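Local coordinates for protein CurH (Lyngbya majuscula, PDB 3KG7) that probably dehydrates beta-hydroxyacyl intermediates, as the double-hotdog dehydratase domain of a curacin polyketide synthase module, at residues Arg210-Asp214 with Val248-Ser252. Sequence-based numbering, arbitrary orientation.
Sequences RLTPD and VEEPS
V248 meets the 210-214 loop through both of its methyl groups. With CG1 anti to the backbone N (chi1 -178°), that branch reaches the ring of P213, its CG1 lying 3.6 Å from P213 CD, while CG2 lies 3.4 Å from the carbonyl O of L211. The chain then passes the ring of P213 at the junction of E250 and P251, where P213 CG is 3.9 Å from the backbone N of P251. The two proline rings touch loosely, P213 CB to P251 CG. S252 brings the polar part of the contact: its N-H points almost straight at the carboxylate of D214, N to OD1 3.1 Å with an angle of 167° at the hydrogen, arriving on the syn side but 33° out of the carboxylate plane. The hydroxyl OG adds a weak hydrogen bond to the same OD1. Beside this pair, the methyl CG2 of T212 packs 3.9 Å from S252 CB. R261 of the adjacent strand 260-268 forms a salt bridge with D214 OD2 and also donates to S252 OG. Shortening D214 to an alanine is likely to leave the S252 amide without this acceptor and R261 without this carboxylate partner. In the C-terminal hotdog half of the double-hotdog fold, the contact joins the loop after helix 202-207 to strand 243-255, and its carboxylate is held through both oxygens, in bonds that the pairing with R261 probably strengthens.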
# COMPACT_ATOMS: atom_id res chain seq x y z
N ARG C 210 -5.07 16.95 -29.78
CA ARG C 210 -6.17 17.85 -30.12
C ARG C 210 -6.35 18.18 -31.61
O ARG C 210 -7.32 18.84 -31.98
CB ARG C 210 -6.07 19.15 -29.31
CG ARG C 210 -6.42 18.99 -27.85
CD ARG C 210 -6.17 20.26 -27.08
NE ARG C 210 -6.16 20.01 -25.63
CZ ARG C 210 -5.92 20.94 -24.70
NH1 ARG C 210 -5.66 22.19 -25.04
NH2 ARG C 210 -5.92 20.60 -23.42
N LEU C 211 -5.42 17.74 -32.47
CA LEU C 211 -5.51 18.07 -33.90
C LEU C 211 -5.03 16.98 -34.84
O LEU C 211 -4.04 16.28 -34.58
CB LEU C 211 -4.79 19.39 -34.20
CG LEU C 211 -4.83 19.98 -35.62
CD1 LEU C 211 -6.25 20.37 -36.05
CD2 LEU C 211 -3.90 21.18 -35.74
N THR C 212 -5.75 16.86 -35.95
CA THR C 212 -5.48 15.91 -37.01
C THR C 212 -5.74 16.67 -38.31
O THR C 212 -6.60 17.56 -38.31
CB THR C 212 -6.44 14.71 -36.93
OG1 THR C 212 -6.84 14.48 -35.57
CG2 THR C 212 -5.79 13.45 -37.47
N PRO C 213 -5.01 16.35 -39.40
CA PRO C 213 -5.26 16.93 -40.74
C PRO C 213 -6.75 17.06 -41.11
O PRO C 213 -7.13 17.98 -41.85
CB PRO C 213 -4.58 15.93 -41.68
CG PRO C 213 -3.46 15.39 -40.88
CD PRO C 213 -3.85 15.44 -39.43
N ASP C 214 -7.57 16.15 -40.58
CA ASP C 214 -8.99 16.06 -40.92
C ASP C 214 -9.89 16.23 -39.70
O ASP C 214 -10.81 15.44 -39.48
CB ASP C 214 -9.26 14.70 -41.58
CG ASP C 214 -8.92 13.53 -40.67
OD1 ASP C 214 -7.76 13.42 -40.21
OD2 ASP C 214 -9.83 12.72 -40.40
N VAL C 248 1.36 15.69 -36.70
CA VAL C 248 0.65 14.53 -37.25
C VAL C 248 0.93 14.45 -38.75
O VAL C 248 0.67 15.41 -39.49
CB VAL C 248 -0.88 14.59 -36.97
CG1 VAL C 248 -1.59 13.36 -37.51
CG2 VAL C 248 -1.13 14.74 -35.47
N GLU C 249 1.47 13.32 -39.19
CA GLU C 249 1.97 13.17 -40.57
C GLU C 249 0.94 12.64 -41.56
O GLU C 249 1.03 12.92 -42.76
CB GLU C 249 3.23 12.31 -40.59
CG GLU C 249 4.46 13.01 -40.04
CD GLU C 249 5.55 12.05 -39.58
OE1 GLU C 249 6.08 11.29 -40.42
OE2 GLU C 249 5.90 12.06 -38.38
N GLU C 250 -0.03 11.86 -41.08
CA GLU C 250 -1.11 11.36 -41.96
C GLU C 250 -2.49 11.48 -41.32
O GLU C 250 -2.61 11.46 -40.09
CB GLU C 250 -0.82 9.93 -42.46
CG GLU C 250 -0.31 8.93 -41.42
CD GLU C 250 0.04 7.58 -42.04
OE1 GLU C 250 -0.87 6.90 -42.55
OE2 GLU C 250 1.23 7.20 -42.00
N PRO C 251 -3.55 11.66 -42.15
CA PRO C 251 -4.92 11.74 -41.65
C PRO C 251 -5.35 10.50 -40.85
O PRO C 251 -4.81 9.41 -41.05
CB PRO C 251 -5.76 11.87 -42.93
CG PRO C 251 -4.82 12.45 -43.93
CD PRO C 251 -3.50 11.83 -43.62
N SER C 252 -6.31 10.69 -39.96
CA SER C 252 -6.78 9.63 -39.06
C SER C 252 -7.38 8.45 -39.82
O SER C 252 -8.16 8.64 -40.76
CB SER C 252 -7.79 10.18 -38.05
OG SER C 252 -8.83 10.90 -38.69